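Side-chain contacts in aspartokinase (Synechocystis, PDB 3L76), which probably phosphorylates the beta-carboxyl group of aspartate with ATP, opening the pathway to lysine and threonine, both of which are bound to its ACT-domain half: residues G10-T15 against S232-E237; A195-D200 against A434-A439. All coordinates share one frame; numbering follows the deposited sequence.

Contact 1: residues G10-T15 against S232-E237; sequences GTSVGT and SSWSDE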
loop_
_atom_site.group_PDB
_atom_site.type_symbol
_atom_site.label_atom_id
_atom_site.label_comp_id
_atom_site.label_asym_id
_atom_site.label_seq_id
_atom_site.Cartn_x
_atom_site.Cartn_y
_atom_site.Cartn_z
ATOM N N GLY A 10 -13.125 3.853 -10.326
ATOM C CA GLY A 10 -12.348 4.981 -9.846
ATOM C C GLY A 10 -13.129 6.273 -9.712
ATOM O O GLY A 10 -13.250 6.810 -8.618
ATOM N N THR A 11 -13.662 6.771 -10.822
ATOM C CA THR A 11 -14.374 8.046 -10.823
ATOM C C THR A 11 -15.502 8.087 -9.805
ATOM O O THR A 11 -15.745 9.118 -9.183
ATOM C CB THR A 11 -14.958 8.359 -12.205
ATOM O OG1 THR A 11 -15.817 7.285 -12.611
ATOM C CG2 THR A 11 -13.843 8.534 -13.222
ATOM N N SER A 12 -16.189 6.961 -9.644
ATOM C CA SER A 12 -17.298 6.863 -8.705
ATOM C C SER A 12 -16.823 7.096 -7.274
ATOM O O SER A 12 -17.628 7.220 -6.356
ATOM C CB SER A 12 -17.961 5.488 -8.819
ATOM O OG SER A 12 -18.270 5.178 -10.167
ATOM N N VAL A 13 -15.509 7.174 -7.103
ATOM C CA VAL A 13 -14.879 7.199 -5.786
ATOM C C VAL A 13 -13.721 8.207 -5.754
ATOM O O VAL A 13 -12.877 8.191 -4.864
ATOM C CB VAL A 13 -14.419 5.758 -5.399
ATOM C CG1 VAL A 13 -13.234 5.754 -4.447
ATOM C CG2 VAL A 13 -15.585 4.979 -4.817
ATOM N N GLY A 14 -13.701 9.106 -6.730
ATOM C CA GLY A 14 -12.591 10.030 -6.888
ATOM C C GLY A 14 -12.458 11.061 -5.785
ATOM O O GLY A 14 -11.360 11.547 -5.511
ATOM N N THR A 15 -13.579 11.406 -5.160
ATOM C CA THR A 15 -13.584 12.428 -4.119
ATOM C C THR A 15 -14.254 11.898 -2.870
ATOM O O THR A 15 -15.056 10.966 -2.934
ATOM C CB THR A 15 -14.342 13.700 -4.548
ATOM O OG1 THR A 15 -15.752 13.448 -4.526
ATOM C CG2 THR A 15 -13.914 14.145 -5.939
ATOM N N SER A 232 -25.128 3.649 -13.510
ATOM C CA SER A 232 -24.394 4.857 -13.162
ATOM C C SER A 232 -24.581 5.190 -11.699
ATOM O O SER A 232 -25.645 4.942 -11.137
ATOM C CB SER A 232 -24.864 6.038 -13.990
ATOM O OG SER A 232 -24.290 7.227 -13.483
ATOM N N SER A 233 -23.545 5.771 -11.095
ATOM C CA SER A 233 -23.553 6.132 -9.678
ATOM C C SER A 233 -24.314 7.428 -9.406
ATOM O O SER A 233 -24.912 7.590 -8.348
ATOM C CB SER A 233 -22.121 6.272 -9.161
ATOM O OG SER A 233 -21.317 5.188 -9.587
ATOM N N TRP A 234 -24.286 8.347 -10.367
ATOM C CA TRP A 234 -24.930 9.648 -10.214
ATOM C C TRP A 234 -26.398 9.595 -10.624
ATOM O O TRP A 234 -26.987 10.605 -11.000
ATOM C CB TRP A 234 -24.195 10.695 -11.050
ATOM C CG TRP A 234 -22.769 10.901 -10.631
ATOM C CD1 TRP A 234 -22.270 11.941 -9.900
ATOM C CD2 TRP A 234 -21.661 10.039 -10.910
ATOM N NE1 TRP A 234 -20.919 11.782 -9.711
ATOM C CE2 TRP A 234 -20.520 10.620 -10.322
ATOM C CE3 TRP A 234 -21.522 8.832 -11.600
ATOM C CZ2 TRP A 234 -19.259 10.037 -10.405
ATOM C CZ3 TRP A 234 -20.270 8.253 -11.678
ATOM C CH2 TRP A 234 -19.155 8.856 -11.086
ATOM N N SER A 235 -26.983 8.408 -10.536
ATOM C CA SER A 235 -28.328 8.170 -11.034
ATOM C C SER A 235 -28.948 6.985 -10.308
ATOM O O SER A 235 -28.250 6.205 -9.664
ATOM C CB SER A 235 -28.281 7.900 -12.545
ATOM O OG SER A 235 -29.464 7.276 -13.017
ATOM N N ASP A 236 -30.264 6.857 -10.400
ATOM C CA ASP A 236 -30.923 5.651 -9.923
ATOM C C ASP A 236 -31.651 4.939 -11.071
ATOM O O ASP A 236 -32.557 4.130 -10.855
ATOM C CB ASP A 236 -31.847 5.958 -8.740
ATOM C CG ASP A 236 -31.074 6.219 -7.449
ATOM O OD1 ASP A 236 -30.856 7.400 -7.102
ATOM O OD2 ASP A 236 -30.674 5.243 -6.783
ATOM N N GLU A 237 -31.232 5.231 -12.299
ATOM C CA GLU A 237 -31.822 4.583 -13.470
ATOM C C GLU A 237 -31.348 3.137 -13.631
ATOM O O GLU A 237 -30.242 2.785 -13.214
ATOM C CB GLU A 237 -31.563 5.399 -14.733
ATOM C CG GLU A 237 -32.284 6.737 -14.731
ATOM C CD GLU A 237 -33.789 6.596 -14.563
ATOM O OE1 GLU A 237 -34.366 5.633 -15.115
ATOM O OE2 GLU A 237 -34.394 7.456 -13.882
#
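Trp234 meets Thr11 and Ser12 with the far end of its indole. The carbonyl O of Thr11 lies at the ring edge, near the ring plane, 3.8 Å from Trp234 CZ2, and Ser12 comes in obliquely, its CA 3.6 Å from Trp234 CH2. Ser232 OG, at the end of strand 228-232, also lies in the ring plane at an edge, and it accepts a weak hydrogen bond from Trp234 N. CG of Trp234 anti to the carbonyl carbon (chi1 -62°) and a chi2 of -103° point the six-membered ring at the 10-15 loop. The Thr11 side chain crosses that of Trp234 at about a right angle, Thr11 OG1 4.0 Å from Trp234 CH2. Next to the ring, Ser12 and Ser233 join their hydroxyls, OG to OG at 3.1 Å. This is the one hydrogen bond between the segments, and either serine may give the proton. CB of Ser12 rests against the same Ser233 oxygen at 3.5 Å, while Ser12 OG also passes CH2 of Trp234 at 3.9 Å, so Ser12 touches both the serine and the tryptophan. Further along the second loop, Ser235 OG accepts from Glu237 N in an ST turn. Gly10 to Val13 close the KFGGTSV signature of aspartokinases, which in relatives borders the catalytic cleft. The 10-15 loop leads from strand 3-8 into helix 16-31, where Thr15 is the N-cap, its OG1 bonded to Arg18 N. That helix also holds the second loop: Arg25 donates to Ser233 O and Ser235 O, and Arg28 forms a salt bridge with Asp236. Strand 170-175 runs between and parallel to strands 3-8 and 228-232, and Ser233 bonds through its backbone to Thr175 at its end.

Contact 2: residues A195-D200 against A434-A439; sequences AEITCD and AVRGVA
Ile197 and Arg436 bring their CA atoms to 7.5 Å, too far apart for strand pairing, and one long side chain bridges the backbones. Arg436 sends its CG anti to the backbone N (chi1 -176°), and bends at chi2 and chi3 lay the guanidinium against strand 196-198. Glu196 O sits over one face of that group, offset toward its rim and 3.4 Å from Arg436 NE, but the angle is too poor for a hydrogen bond. Arg436 CD packs on CG1 of Ile197 at 3.8 Å, and CG2 of Thr198 lies near the guanidinium plane at its edge, 4.2 Å from Arg436 NH1. The charge is met by Glu201, whose OE2 forms a salt bridge with Arg436 NH1; Glu196 OE1 remains 5.2 Å from Arg436 NH2. With Arg436 cut back to an alanine, Glu201 is likely to lose its cationic mate and a gap to open beside Ile197 CG1. Thr198 is the N-cap of helix 199-204, its OG1 bonded to Glu201 N and to Ser535 OG. Arg436 and Gly437 form a classic beta bulge opposite Val533 where strand 437-453 begins beside strand 520-533, while Ile197 pairs with Lys241 and Val243 of strand 240-243.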
loop_
_atom_site.group_PDB
_atom_site.type_symbol
_atom_site.label_atom_id
_atom_site.label_comp_id
_atom_site.label_asym_id
_atom_site.label_seq_id
_atom_site.Cartn_x
_atom_site.Cartn_y
_atom_site.Cartn_z
ATOM N N ALA A 195 -31.357 -1.405 -22.979
ATOM C CA ALA A 195 -31.894 -1.972 -21.746
ATOM C C ALA A 195 -31.199 -3.303 -21.463
ATOM O O ALA A 195 -30.735 -3.556 -20.352
ATOM C CB ALA A 195 -33.398 -2.167 -21.854
ATOM N N GLU A 196 -31.123 -4.133 -22.500
ATOM C CA GLU A 196 -30.559 -5.469 -22.405
ATOM C C GLU A 196 -29.534 -5.698 -23.489
ATOM O O GLU A 196 -29.668 -5.191 -24.596
ATOM C CB GLU A 196 -31.650 -6.532 -22.564
ATOM C CG GLU A 196 -32.367 -6.898 -21.278
ATOM C CD GLU A 196 -33.153 -8.188 -21.405
ATOM O OE1 GLU A 196 -33.099 -8.804 -22.492
ATOM O OE2 GLU A 196 -33.815 -8.584 -20.418
ATOM N N ILE A 197 -28.510 -6.476 -23.168
ATOM C CA ILE A 197 -27.572 -6.954 -24.170
ATOM C C ILE A 197 -27.064 -8.315 -23.714
ATOM O O ILE A 197 -26.925 -8.548 -22.512
ATOM C CB ILE A 197 -26.393 -5.982 -24.378
ATOM C CG1 ILE A 197 -25.548 -6.435 -25.580
ATOM C CG2 ILE A 197 -25.529 -5.893 -23.122
ATOM C CD1 ILE A 197 -24.356 -5.547 -25.897
ATOM N N THR A 198 -26.811 -9.226 -24.654
ATOM C CA THR A 198 -26.285 -10.536 -24.273
ATOM C C THR A 198 -24.779 -10.481 -24.041
ATOM O O THR A 198 -24.084 -9.637 -24.599
ATOM C CB THR A 198 -26.608 -11.661 -25.301
ATOM O OG1 THR A 198 -25.786 -11.524 -26.465
ATOM C CG2 THR A 198 -28.068 -11.654 -25.696
ATOM N N CYS A 199 -24.282 -11.373 -23.194
ATOM C CA CYS A 199 -22.854 -11.493 -22.986
ATOM C C CYS A 199 -22.160 -11.577 -24.334
ATOM O O CYS A 199 -21.225 -10.821 -24.614
ATOM C CB CYS A 199 -22.531 -12.737 -22.149
ATOM S SG CYS A 199 -23.087 -12.619 -20.420
ATOM N N ASP A 200 -22.627 -12.493 -25.175
ATOM C CA ASP A 200 -21.978 -12.720 -26.454
ATOM C C ASP A 200 -21.987 -11.457 -27.312
ATOM O O ASP A 200 -20.982 -11.127 -27.945
ATOM C CB ASP A 200 -22.599 -13.913 -27.174
ATOM C CG ASP A 200 -22.117 -15.233 -26.619
ATOM O OD1 ASP A 200 -20.980 -15.276 -26.116
ATOM O OD2 ASP A 200 -22.855 -16.231 -26.689
ATOM N N ALA A 434 -32.400 -8.908 -34.826
ATOM C CA ALA A 434 -31.322 -9.233 -35.749
ATOM C C ALA A 434 -30.025 -8.493 -35.410
ATOM O O ALA A 434 -28.952 -9.094 -35.379
ATOM C CB ALA A 434 -31.745 -8.942 -37.176
ATOM N N VAL A 435 -30.135 -7.187 -35.167
ATOM C CA VAL A 435 -28.985 -6.354 -34.830
ATOM C C VAL A 435 -29.200 -5.637 -33.494
ATOM O O VAL A 435 -30.264 -5.084 -33.252
ATOM C CB VAL A 435 -28.721 -5.315 -35.940
ATOM C CG1 VAL A 435 -27.833 -4.175 -35.441
ATOM C CG2 VAL A 435 -28.110 -5.996 -37.160
ATOM N N ARG A 436 -28.192 -5.647 -32.627
ATOM C CA ARG A 436 -28.294 -4.973 -31.335
ATOM C C ARG A 436 -27.541 -3.640 -31.294
ATOM O O ARG A 436 -28.001 -2.680 -30.688
ATOM C CB ARG A 436 -27.802 -5.886 -30.216
ATOM C CG ARG A 436 -27.964 -5.303 -28.825
ATOM C CD ARG A 436 -28.571 -6.329 -27.893
ATOM N NE ARG A 436 -30.026 -6.234 -27.816
ATOM C CZ ARG A 436 -30.819 -7.194 -27.349
ATOM N NH1 ARG A 436 -30.311 -8.345 -26.935
ATOM N NH2 ARG A 436 -32.130 -7.007 -27.311
ATOM N N GLY A 437 -26.376 -3.592 -31.928
ATOM C CA GLY A 437 -25.601 -2.367 -32.000
ATOM C C GLY A 437 -24.632 -2.385 -33.165
ATOM O O GLY A 437 -24.390 -3.428 -33.761
ATOM N N VAL A 438 -24.072 -1.229 -33.494
ATOM C CA VAL A 438 -23.159 -1.123 -34.620
ATOM C C VAL A 438 -21.955 -0.301 -34.206
ATOM O O VAL A 438 -22.034 0.484 -33.270
ATOM C CB VAL A 438 -23.835 -0.476 -35.855
ATOM C CG1 VAL A 438 -24.997 -1.325 -36.324
ATOM C CG2 VAL A 438 -24.303 0.921 -35.527
ATOM N N ALA A 439 -20.838 -0.478 -34.899
ATOM C CA ALA A 439 -19.610 0.189 -34.496
ATOM C C ALA A 439 -18.668 0.465 -35.669
ATOM O O ALA A 439 -18.781 -0.132 -36.737
ATOM C CB ALA A 439 -18.906 -0.611 -33.417
#

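Overall arrangement
Contacts 1 and 2 do not touch: their centres are 24 Å apart and their nearest atoms about 10 Å. Their segments alternate along the chain, and strand 240-243 links them, pairing antiparallel with strand 228-232, which leads into the second loop of contact 1, and parallel with strand 196-198 of contact 2. Contact 1 joins two loops within the amino acid kinase part, whereas contact 2 connects that part to the start of strand 437-453, where it runs beside strand 520-533 in the ACT-domain half. The side chain of Arg436 lies about 13 Å from a bound lysine and is not part of that pocket; contact 2 joins the two halves near it.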